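Local structure of prohead core protein protease (Enterobacteria phage T4, 5JBL) at residues G31-I36 against P156-R161; L99-A104 against G185-W190; P106-D111 against R161-L166; A115-E120 against G131-I136. The protein is a serine protease of the phage prohead inner core that, once activated by self-cleavage, cleaves many prohead proteins and so makes room for the DNA. The protein carries 3 engineered substitutions. One frame throughout, in Å; residues are numbered along the deposited sequence.

Contact 1: residues G31-I36 against P156-R161; sequences GQPGEI and PGVASR. Engineered in segment 156-161: A159 (natural residue Ser).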
loop_
_atom_site.group_PDB
_atom_site.type_symbol
_atom_site.label_atom_id
_atom_site.label_comp_id
_atom_site.label_asym_id
_atom_site.label_seq_id
_atom_site.Cartn_x
_atom_site.Cartn_y
_atom_site.Cartn_z
ATOM N N GLY C 31 6.703 27.290 6.360
ATOM C CA GLY C 31 8.143 27.158 6.240
ATOM C C GLY C 31 8.684 25.934 6.941
ATOM O O GLY C 31 7.958 25.012 7.318
ATOM N N GLN C 32 10.009 25.922 7.105
ATOM C CA GLN C 32 10.691 24.760 7.666
ATOM C C GLN C 32 11.027 25.034 9.117
ATOM O O GLN C 32 11.741 26.013 9.402
ATOM C CB GLN C 32 11.966 24.444 6.893
ATOM C CG GLN C 32 11.769 23.996 5.455
ATOM C CD GLN C 32 13.090 23.946 4.708
ATOM O OE1 GLN C 32 13.806 24.938 4.666
ATOM N NE2 GLN C 32 13.432 22.785 4.141
ATOM N N PRO C 33 10.522 24.245 10.055
ATOM C CA PRO C 33 10.916 24.436 11.453
ATOM C C PRO C 33 12.404 24.172 11.621
ATOM O O PRO C 33 12.965 23.249 11.022
ATOM C CB PRO C 33 10.065 23.412 12.211
ATOM C CG PRO C 33 9.001 22.998 11.291
ATOM C CD PRO C 33 9.421 23.285 9.887
ATOM N N GLY C 34 13.033 24.979 12.464
ATOM C CA GLY C 34 14.471 25.052 12.548
ATOM C C GLY C 34 15.171 23.933 13.279
ATOM O O GLY C 34 16.404 23.933 13.309
ATOM N N GLU C 35 14.450 22.973 13.860
ATOM C CA GLU C 35 15.090 21.925 14.653
ATOM C C GLU C 35 14.503 20.567 14.314
ATOM O O GLU C 35 13.283 20.381 14.340
ATOM C CB GLU C 35 14.933 22.169 16.159
ATOM C CG GLU C 35 15.422 23.522 16.635
ATOM C CD GLU C 35 16.899 23.741 16.364
ATOM O OE1 GLU C 35 17.647 22.740 16.290
ATOM O OE2 GLU C 35 17.308 24.917 16.223
ATOM N N ILE C 36 15.377 19.622 14.002
ATOM C CA ILE C 36 15.016 18.218 13.880
ATOM C C ILE C 36 15.915 17.453 14.836
ATOM O O ILE C 36 17.143 17.575 14.760
ATOM C CB ILE C 36 15.176 17.715 12.440
ATOM C CG1 ILE C 36 14.214 18.469 11.519
ATOM C CG2 ILE C 36 15.038 16.191 12.397
ATOM C CD1 ILE C 36 14.437 18.196 10.058
ATOM N N PRO C 156 11.527 19.033 6.294
ATOM C CA PRO C 156 10.152 19.294 5.866
ATOM C C PRO C 156 9.699 20.710 6.165
ATOM O O PRO C 156 10.168 21.358 7.106
ATOM C CB PRO C 156 9.335 18.283 6.676
ATOM C CG PRO C 156 10.189 17.983 7.878
ATOM C CD PRO C 156 11.603 18.087 7.420
ATOM N N GLY C 157 8.740 21.171 5.353
ATOM C CA GLY C 157 7.928 22.311 5.722
ATOM C C GLY C 157 6.745 21.847 6.544
ATOM O O GLY C 157 6.465 20.643 6.661
ATOM N N VAL C 158 6.047 22.805 7.152
ATOM C CA VAL C 158 4.835 22.468 7.885
ATOM C C VAL C 158 3.682 23.285 7.321
ATOM O O VAL C 158 3.859 24.379 6.776
ATOM C CB VAL C 158 4.955 22.664 9.415
ATOM C CG1 VAL C 158 5.962 21.684 9.985
ATOM C CG2 VAL C 158 5.310 24.133 9.770
ATOM N N ALA C 159 2.489 22.721 7.442
ATOM C CA ALA C 159 1.264 23.393 7.046
ATOM C C ALA C 159 0.245 23.219 8.152
ATOM O O ALA C 159 0.227 22.184 8.830
ATOM C CB ALA C 159 0.685 22.813 5.733
ATOM N N SER C 160 -0.623 24.216 8.307
ATOM C CA SER C 160 -1.747 24.116 9.228
ATOM C C SER C 160 -3.039 24.078 8.426
ATOM O O SER C 160 -3.077 24.502 7.268
ATOM C CB SER C 160 -1.768 25.286 10.232
ATOM O OG SER C 160 -1.877 26.548 9.570
ATOM N N ARG C 161 -4.086 23.530 9.046
ATOM C CA ARG C 161 -5.434 23.496 8.493
ATOM C C ARG C 161 -6.422 24.126 9.468
ATOM O O ARG C 161 -6.319 23.944 10.684
ATOM C CB ARG C 161 -5.877 22.057 8.177
ATOM C CG ARG C 161 -5.071 21.354 7.102
ATOM C CD ARG C 161 -5.698 20.012 6.765
ATOM N NE ARG C 161 -4.924 18.905 7.296
ATOM C CZ ARG C 161 -5.391 17.679 7.481
ATOM N NH1 ARG C 161 -6.657 17.392 7.203
ATOM N NH2 ARG C 161 -4.583 16.739 7.954
HETATM O O HOH W 1 5.393 24.964 4.560
HETATM O O HOH W 2 11.669 20.901 9.863
#
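The backbone N-H of V158 bonds to the carbonyl of G31 (V158 N to G31 O, 2.9 Å), the one direct hydrogen bond between residues 31-34 and strand 157-161. Two CA-H...O contacts accompany it. G157 CA stands 3.1 Å from the same G31 O, and Q32 CA approaches P156 O at 3.5 Å. Two waters extend the polar seam: one accepts from G31 N and donates to V158 O (2.8 Å from that oxygen), the other donates to both P33 O and P156 O. Apolar contacts cover the rest. P33 CG meets V158 CG1 at 3.6 Å, since V158 holds CG1 beside its backbone N (chi1 -66°). Further along, I36 CD1 touches the proline ring of P156 at CD, 3.9 Å away. Behind them P33 packs on I59 and F63 of strand 53-65, while I36 and P156 share I150 of helix 142-151. The amide of Q32 leaves the contact for I155 O and for T95 O of the second subunit. A159, engineered in place of the active-site serine, turns its CB away from 31-36. The polar links between the two segments use main-chain atoms and water, so the chain just after the probable autolysis site between E28 and T29 is held through its backbone beside the strand that carries A159, consistent with an N-terminus that blocks the catalytic centre.

Contact 2: residues L99-A104 against G185-W190; sequences LGELNA and GVDAVW. Engineered in segment 99-104: A104 (natural residue His).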
loop_
_atom_site.group_PDB
_atom_site.type_symbol
_atom_site.label_atom_id
_atom_site.label_comp_id
_atom_site.label_asym_id
_atom_site.label_seq_id
_atom_site.Cartn_x
_atom_site.Cartn_y
_atom_site.Cartn_z
ATOM N N LEU C 99 -2.965 14.835 15.917
ATOM C CA LEU C 99 -2.291 14.185 14.806
ATOM C C LEU C 99 -2.152 15.120 13.609
ATOM O O LEU C 99 -2.925 16.066 13.417
ATOM C CB LEU C 99 -3.064 12.931 14.383
ATOM C CG LEU C 99 -3.294 11.924 15.509
ATOM C CD1 LEU C 99 -4.114 10.715 15.049
ATOM C CD2 LEU C 99 -1.939 11.473 16.058
ATOM N N GLY C 100 -1.142 14.834 12.780
ATOM C CA GLY C 100 -1.017 15.487 11.497
ATOM C C GLY C 100 -0.536 14.488 10.465
ATOM O O GLY C 100 -0.077 13.409 10.810
ATOM N N GLU C 101 -0.622 14.887 9.194
ATOM C CA GLU C 101 -0.399 13.986 8.075
ATOM C C GLU C 101 0.835 14.408 7.290
ATOM O O GLU C 101 1.454 15.433 7.560
ATOM C CB GLU C 101 -1.630 13.949 7.166
ATOM C CG GLU C 101 -2.915 13.561 7.914
ATOM C CD GLU C 101 -4.162 13.468 7.020
ATOM O OE1 GLU C 101 -4.040 13.175 5.809
ATOM O OE2 GLU C 101 -5.283 13.686 7.536
ATOM N N LEU C 102 1.188 13.592 6.310
ATOM C CA LEU C 102 2.217 13.924 5.335
ATOM C C LEU C 102 1.481 14.328 4.063
ATOM O O LEU C 102 0.715 13.526 3.525
ATOM C CB LEU C 102 3.145 12.731 5.094
ATOM C CG LEU C 102 4.251 12.845 4.033
ATOM C CD1 LEU C 102 5.137 14.038 4.332
ATOM C CD2 LEU C 102 5.084 11.569 4.031
ATOM N N ASN C 103 1.683 15.585 3.627
ATOM C CA ASN C 103 0.853 16.322 2.662
ATOM C C ASN C 103 -0.389 16.866 3.347
ATOM O O ASN C 103 -1.010 16.164 4.153
ATOM C CB ASN C 103 0.425 15.456 1.469
ATOM C CG ASN C 103 1.590 15.036 0.614
ATOM O OD1 ASN C 103 2.539 15.797 0.436
ATOM N ND2 ASN C 103 1.534 13.814 0.087
ATOM N N ALA C 104 -0.776 18.104 3.023
ATOM C CA ALA C 104 -1.975 18.688 3.604
ATOM C C ALA C 104 -3.143 18.413 2.663
ATOM O O ALA C 104 -3.213 19.015 1.585
ATOM C CB ALA C 104 -1.799 20.183 3.832
ATOM N N GLY C 185 -2.845 21.316 13.573
ATOM C CA GLY C 185 -1.768 22.265 13.800
ATOM C C GLY C 185 -0.614 22.116 12.820
ATOM O O GLY C 185 -0.027 23.117 12.392
ATOM N N VAL C 186 -0.260 20.874 12.465
ATOM C CA VAL C 186 0.887 20.600 11.595
ATOM C C VAL C 186 0.613 19.389 10.708
ATOM O O VAL C 186 0.324 18.300 11.205
ATOM C CB VAL C 186 2.186 20.339 12.388
ATOM C CG1 VAL C 186 3.271 19.788 11.422
ATOM C CG2 VAL C 186 2.661 21.607 13.047
ATOM N N ASP C 187 0.752 19.582 9.393
ATOM C CA ASP C 187 1.044 18.534 8.427
ATOM C C ASP C 187 2.462 18.751 7.906
ATOM O O ASP C 187 2.879 19.897 7.689
ATOM C CB ASP C 187 0.091 18.568 7.219
ATOM C CG ASP C 187 -1.338 18.230 7.568
ATOM O OD1 ASP C 187 -1.580 17.248 8.312
ATOM O OD2 ASP C 187 -2.233 18.932 7.048
ATOM N N ALA C 188 3.197 17.669 7.650
ATOM C CA ALA C 188 4.488 17.820 6.988
ATOM C C ALA C 188 4.281 17.905 5.482
ATOM O O ALA C 188 3.556 17.093 4.892
ATOM C CB ALA C 188 5.424 16.663 7.350
ATOM N N VAL C 189 4.904 18.907 4.852
ATOM C CA VAL C 189 4.668 19.202 3.445
ATOM C C VAL C 189 5.980 19.532 2.757
ATOM O O VAL C 189 6.952 19.951 3.384
ATOM C CB VAL C 189 3.652 20.355 3.249
ATOM C CG1 VAL C 189 2.317 19.958 3.810
ATOM C CG2 VAL C 189 4.146 21.658 3.930
ATOM N N TRP C 190 5.992 19.344 1.442
ATOM C CA TRP C 190 7.138 19.728 0.636
ATOM C C TRP C 190 7.051 21.222 0.351
ATOM O O TRP C 190 6.041 21.699 -0.179
ATOM C CB TRP C 190 7.180 18.920 -0.659
ATOM C CG TRP C 190 8.351 19.281 -1.497
ATOM C CD1 TRP C 190 9.642 18.871 -1.327
ATOM C CD2 TRP C 190 8.354 20.157 -2.620
ATOM N NE1 TRP C 190 10.442 19.414 -2.287
ATOM C CE2 TRP C 190 9.680 20.221 -3.092
ATOM C CE3 TRP C 190 7.365 20.895 -3.276
ATOM C CZ2 TRP C 190 10.041 20.992 -4.188
ATOM C CZ3 TRP C 190 7.725 21.657 -4.365
ATOM C CH2 TRP C 190 9.052 21.699 -4.813
HETATM O O HOH W 3 -1.309 18.530 13.857
HETATM O O HOH W 4 3.479 18.256 0.348
#
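The carboxylate of D187 is gripped at both oxygens: OD1 accepts the backbone N-H of E101 (E101 N to D187 OD1, 2.7 Å), and OD2 is salt-bridged to R161 NE. E101 N comes to OD1 from its anti side, 15° out of the carboxylate plane, and D187 reaches it with CG held beside its own backbone N (chi1 -67°). OD2 also lies 3.5 Å from CB of A104, the engineered residue at the position of the active-site histidine. Main chains join next to this side-chain bond. A188 N donates to E101 O, and A188 O accepts from N103 N at 2.7 Å. L102, just beyond strand 99-101, and A188 thus form a single bridge; the two strands run the same way, 23° apart, and the bridge sets the 99-101 end of one sheet against strand 186-189 of the other. At G100, which has no side chain, V186 O comes to within 3.1 Å of CA. L102 CD1 lies 4.0 Å from A188 CB, and V189 CG1 covers A104 N at 3.7 Å. A water accepts from V186 N and lies 3.0 Å from L99 O; another donates to N103 OD1 and accepts from W190 N, while N103 ND2 turns to D111 of the second subunit.

Contact 3: residues P106-D111 against R161-L166; sequences PRANVD and RGLGSL
A bend in the side chain of R161 (chi3 -107°) turns its guanidinium into the loop 107-110, and R107, whose CG sits between backbone N and carbonyl carbon (chi1 41°), runs extended alongside it. R161 NH1 then bonds two carbonyls of that loop. It donates almost straight to R107 O, 2.9 Å from NH1 and in the guanidinium plane. The second bond, from NH1 to N109 O at 2.8 Å, is more bent and tilted from that plane. In both cases the nitrogen lies above the carbonyl plane rather than on a lone pair. Upstream in the same side chain, R161 CD touches R107 O at 3.1 Å. N109 O takes a further, weak bond from R107 NH1, so one carbonyl oxygen serves two arginines. Their guanidinium planes stand 78° apart, with R107 NH1 3.8 Å from R161 NH1. Both arginines also salt-bridge OE2 of E101, and this shared anion would probably offset their like charge; D187 is the other acidic partner of R161. Apolar contact is slight: A108 CB meets L163 CD2 at 4.0 Å, and A108 packs on L25 of strand 24-29 as well. V110 CA lies 4.1 Å from R161 NH2. Of the neighbouring third subunit, W190 covers N109 and V110. The arrangement is that of an arginine from a core strand holding an irregular loop through its backbone carbonyls, here in a charge network that borders the active site, close to the engineered A104 and A159.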
loop_
_atom_site.group_PDB
_atom_site.type_symbol
_atom_site.label_atom_id
_atom_site.label_comp_id
_atom_site.label_asym_id
_atom_site.label_seq_id
_atom_site.Cartn_x
_atom_site.Cartn_y
_atom_site.Cartn_z
ATOM N N PRO C 106 -7.179 18.276 1.219
ATOM C CA PRO C 106 -8.255 19.279 1.245
ATOM C C PRO C 106 -9.418 18.884 2.151
ATOM O O PRO C 106 -10.559 18.733 1.723
ATOM C CB PRO C 106 -8.656 19.357 -0.233
ATOM C CG PRO C 106 -8.467 17.950 -0.716
ATOM C CD PRO C 106 -7.249 17.426 0.013
ATOM N N ARG C 107 -9.120 18.648 3.421
ATOM C CA ARG C 107 -10.171 18.352 4.381
ATOM C C ARG C 107 -9.730 18.921 5.716
ATOM O O ARG C 107 -8.546 19.186 5.931
ATOM C CB ARG C 107 -10.509 16.858 4.442
ATOM C CG ARG C 107 -9.339 15.941 4.394
ATOM C CD ARG C 107 -9.756 14.458 4.330
ATOM N NE ARG C 107 -8.579 13.662 3.990
ATOM C CZ ARG C 107 -7.577 13.428 4.829
ATOM N NH1 ARG C 107 -7.621 13.927 6.066
ATOM N NH2 ARG C 107 -6.520 12.719 4.426
ATOM N N ALA C 108 -10.699 19.169 6.590
ATOM C CA ALA C 108 -10.413 19.810 7.872
ATOM C C ALA C 108 -9.927 18.847 8.950
ATOM O O ALA C 108 -9.245 19.283 9.888
ATOM C CB ALA C 108 -11.659 20.538 8.373
ATOM N N ASN C 109 -10.267 17.569 8.844
ATOM C CA ASN C 109 -9.997 16.547 9.847
ATOM C C ASN C 109 -8.756 15.736 9.480
ATOM O O ASN C 109 -8.459 15.526 8.304
ATOM C CB ASN C 109 -11.207 15.611 9.950
ATOM C CG ASN C 109 -11.534 14.942 8.601
ATOM O OD1 ASN C 109 -11.925 15.614 7.636
ATOM N ND2 ASN C 109 -11.359 13.620 8.530
ATOM N N VAL C 110 -8.029 15.269 10.494
ATOM C CA VAL C 110 -6.934 14.340 10.240
ATOM C C VAL C 110 -7.499 12.934 10.096
ATOM O O VAL C 110 -8.441 12.539 10.797
ATOM C CB VAL C 110 -5.859 14.413 11.347
ATOM C CG1 VAL C 110 -6.457 14.149 12.699
ATOM C CG2 VAL C 110 -4.768 13.382 11.107
ATOM N N ASP C 111 -6.935 12.176 9.161
ATOM C CA ASP C 111 -7.280 10.776 9.000
ATOM C C ASP C 111 -6.237 9.966 9.753
ATOM O O ASP C 111 -5.071 9.949 9.336
ATOM C CB ASP C 111 -7.293 10.412 7.516
ATOM C CG ASP C 111 -7.526 8.927 7.252
ATOM O OD1 ASP C 111 -7.494 8.105 8.190
ATOM O OD2 ASP C 111 -7.696 8.577 6.063
ATOM N N ARG C 161 -4.086 23.530 9.046
ATOM C CA ARG C 161 -5.434 23.496 8.493
ATOM C C ARG C 161 -6.422 24.126 9.468
ATOM O O ARG C 161 -6.319 23.944 10.684
ATOM C CB ARG C 161 -5.877 22.057 8.177
ATOM C CG ARG C 161 -5.071 21.354 7.102
ATOM C CD ARG C 161 -5.698 20.012 6.765
ATOM N NE ARG C 161 -4.924 18.905 7.296
ATOM C CZ ARG C 161 -5.391 17.679 7.481
ATOM N NH1 ARG C 161 -6.657 17.392 7.203
ATOM N NH2 ARG C 161 -4.583 16.739 7.954
ATOM N N GLY C 162 -7.394 24.861 8.942
ATOM C CA GLY C 162 -8.381 25.434 9.832
ATOM C C GLY C 162 -9.610 25.838 9.053
ATOM O O GLY C 162 -9.669 25.693 7.829
ATOM N N LEU C 163 -10.595 26.370 9.782
ATOM C CA LEU C 163 -11.858 26.805 9.209
ATOM C C LEU C 163 -12.086 28.265 9.562
ATOM O O LEU C 163 -12.025 28.639 10.736
ATOM C CB LEU C 163 -13.028 25.957 9.723
ATOM C CG LEU C 163 -12.969 24.467 9.384
ATOM C CD1 LEU C 163 -13.992 23.693 10.202
ATOM C CD2 LEU C 163 -13.180 24.247 7.890
ATOM N N GLY C 164 -12.349 29.084 8.556
ATOM C CA GLY C 164 -12.592 30.490 8.826
ATOM C C GLY C 164 -12.998 31.220 7.568
ATOM O O GLY C 164 -13.314 30.608 6.546
ATOM N N SER C 165 -12.982 32.550 7.654
ATOM C CA SER C 165 -13.327 33.408 6.532
ATOM C C SER C 165 -12.316 34.545 6.462
ATOM O O SER C 165 -11.555 34.785 7.404
ATOM C CB SER C 165 -14.757 33.945 6.652
ATOM O OG SER C 165 -14.964 34.615 7.884
ATOM N N LEU C 166 -12.321 35.253 5.333
ATOM C CA LEU C 166 -11.308 36.249 5.022
ATOM C C LEU C 166 -11.976 37.568 4.668
ATOM O O LEU C 166 -13.083 37.596 4.127
ATOM C CB LEU C 166 -10.429 35.783 3.851
ATOM C CG LEU C 166 -9.771 34.412 4.028
ATOM C CD1 LEU C 166 -9.096 33.959 2.733
ATOM C CD2 LEU C 166 -8.761 34.475 5.163
#

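Contact 4: residues A115-E120 against G131-I136; sequences AAIIIE and GRARVI
E120 OE1 and the guanidinium of R132 form a salt bridge, with R132 NH2 2.7 Å from OE1 and a weak second bond from R132 NE. NH2 uses the anti lone pair of OE1, and the carboxylate and guanidinium planes stand 86° apart, nearly perpendicular. The other oxygen, OE2, rests 3.6 Å from R134 CB. Beside this salt bridge the backbones pair: I118 and R134 exchange bonds both ways (R134 N to I118 O, 2.8 Å), E120 N donates to R132 O, and I136 N closes the far end on A116 O at 2.9 Å. I117, I119, A133 and V135 share one face; there I117 CD1 lies 4.1 Å from A133 CB, and I117 CG2 is 4.2 Å from V135 CG2. I136 CD1 turns back onto A115 CB (3.9 Å). This is the open end of the beta hairpin 115-125/128-135, remote from its turn; toward strand 99-101 the first strand carries a classic beta bulge, with A116 and I117 both facing G100. Further out, Y58 OH bonds both E120 OE2 and R134 NH1, tying the two side chains to strand 53-65, and P55 O takes R134 NH2. L146 of helix 142-151 packs on A116, I117 and V135, while V186 lies against I117 and I119. K145 of the third subunit donates to A115 O, close to I136, where the homomultimerization region begins.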
loop_
_atom_site.group_PDB
_atom_site.type_symbol
_atom_site.label_atom_id
_atom_site.label_comp_id
_atom_site.label_asym_id
_atom_site.label_seq_id
_atom_site.Cartn_x
_atom_site.Cartn_y
_atom_site.Cartn_z
ATOM N N ALA C 115 -1.931 9.486 9.475
ATOM C CA ALA C 115 -1.183 10.314 10.407
ATOM C C ALA C 115 0.310 10.008 10.329
ATOM O O ALA C 115 0.727 8.844 10.221
ATOM C CB ALA C 115 -1.705 10.094 11.832
ATOM N N ALA C 116 1.118 11.073 10.348
ATOM C CA ALA C 116 2.560 10.941 10.361
ATOM C C ALA C 116 3.228 11.572 11.573
ATOM O O ALA C 116 4.372 11.206 11.878
ATOM C CB ALA C 116 3.163 11.530 9.063
ATOM N N ILE C 117 2.566 12.508 12.269
ATOM C CA ILE C 117 3.140 13.185 13.424
ATOM C C ILE C 117 2.063 13.365 14.474
ATOM O O ILE C 117 0.866 13.316 14.188
ATOM C CB ILE C 117 3.739 14.575 13.083
ATOM C CG1 ILE C 117 2.672 15.508 12.514
ATOM C CG2 ILE C 117 4.850 14.458 12.104
ATOM C CD1 ILE C 117 2.114 16.483 13.559
ATOM N N ILE C 118 2.500 13.614 15.706
ATOM C CA ILE C 118 1.595 14.025 16.763
ATOM C C ILE C 118 2.224 15.201 17.498
ATOM O O ILE C 118 3.400 15.155 17.871
ATOM C CB ILE C 118 1.252 12.860 17.714
ATOM C CG1 ILE C 118 0.249 13.328 18.776
ATOM C CG2 ILE C 118 2.527 12.243 18.348
ATOM C CD1 ILE C 118 -0.397 12.201 19.565
ATOM N N ILE C 119 1.447 16.264 17.685
ATOM C CA ILE C 119 1.922 17.454 18.382
ATOM C C ILE C 119 1.853 17.212 19.883
ATOM O O ILE C 119 0.789 16.889 20.419
ATOM C CB ILE C 119 1.096 18.691 17.981
ATOM C CG1 ILE C 119 1.351 19.024 16.509
ATOM C CG2 ILE C 119 1.406 19.885 18.926
ATOM C CD1 ILE C 119 0.589 20.242 15.984
ATOM N N GLU C 120 2.993 17.385 20.575
ATOM C CA GLU C 120 3.066 17.185 22.018
ATOM C C GLU C 120 2.948 18.474 22.815
ATOM O O GLU C 120 2.564 18.422 23.987
ATOM C CB GLU C 120 4.392 16.512 22.415
ATOM C CG GLU C 120 4.660 15.247 21.649
ATOM C CD GLU C 120 5.744 14.402 22.290
ATOM O OE1 GLU C 120 6.635 14.967 22.960
ATOM O OE2 GLU C 120 5.695 13.170 22.119
ATOM N N GLY C 131 6.166 24.815 18.445
ATOM C CA GLY C 131 5.643 23.563 18.953
ATOM C C GLY C 131 6.661 22.458 18.806
ATOM O O GLY C 131 7.705 22.612 18.170
ATOM N N ARG C 132 6.331 21.323 19.396
ATOM C CA ARG C 132 7.154 20.131 19.275
ATOM C C ARG C 132 6.264 19.001 18.787
ATOM O O ARG C 132 5.197 18.759 19.358
ATOM C CB ARG C 132 7.821 19.779 20.615
ATOM C CG ARG C 132 8.847 18.668 20.497
ATOM C CD ARG C 132 9.536 18.378 21.825
ATOM N NE ARG C 132 8.692 17.558 22.679
ATOM C CZ ARG C 132 7.997 18.024 23.712
ATOM N NH1 ARG C 132 8.048 19.315 24.027
ATOM N NH2 ARG C 132 7.251 17.197 24.433
ATOM N N ALA C 133 6.669 18.346 17.704
ATOM C CA ALA C 133 5.911 17.249 17.138
ATOM C C ALA C 133 6.775 15.998 17.074
ATOM O O ALA C 133 7.931 16.050 16.662
ATOM C CB ALA C 133 5.395 17.581 15.732
ATOM N N ARG C 134 6.203 14.874 17.476
ATOM C CA ARG C 134 6.878 13.587 17.386
ATOM C C ARG C 134 6.462 12.886 16.098
ATOM O O ARG C 134 5.272 12.848 15.759
ATOM C CB ARG C 134 6.531 12.729 18.605
ATOM C CG ARG C 134 7.208 11.381 18.622
ATOM C CD ARG C 134 6.746 10.544 19.801
ATOM N NE ARG C 134 7.415 9.248 19.782
ATOM C CZ ARG C 134 8.465 8.918 20.531
ATOM N NH1 ARG C 134 8.971 9.788 21.401
ATOM N NH2 ARG C 134 9.008 7.703 20.407
ATOM N N VAL C 135 7.437 12.358 15.364
ATOM C CA VAL C 135 7.152 11.592 14.154
ATOM C C VAL C 135 6.720 10.186 14.557
ATOM O O VAL C 135 7.331 9.565 15.435
ATOM C CB VAL C 135 8.379 11.563 13.228
ATOM C CG1 VAL C 135 8.116 10.679 12.004
ATOM C CG2 VAL C 135 8.721 12.960 12.791
ATOM N N ILE C 136 5.627 9.706 13.971
ATOM C CA ILE C 136 5.113 8.375 14.296
ATOM C C ILE C 136 5.974 7.332 13.586
ATOM O O ILE C 136 6.114 7.367 12.367
ATOM C CB ILE C 136 3.641 8.244 13.890
ATOM C CG1 ILE C 136 2.820 9.302 14.635
ATOM C CG2 ILE C 136 3.140 6.811 14.161
ATOM C CD1 ILE C 136 1.405 9.491 14.130
#

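Overall arrangement
Contacts 1 and 2 converge on the active site, their centres 9 Å apart: one holds A159 and the other A104, both engineered. They meet where A159 O lies 2.7 Å from D187 N. R161 belongs to contacts 1 and 3 alike, and the 106-111 loop also reaches contact 2 through D111 N, 2.8 Å from E101 OE2. Contact 4 adjoins contact 2, with G100 O 2.7 Å from A116 N, and lies about 18 Å from contact 3, centre to centre. In the pentamer, the third subunit touches contacts 2, 3 and 4.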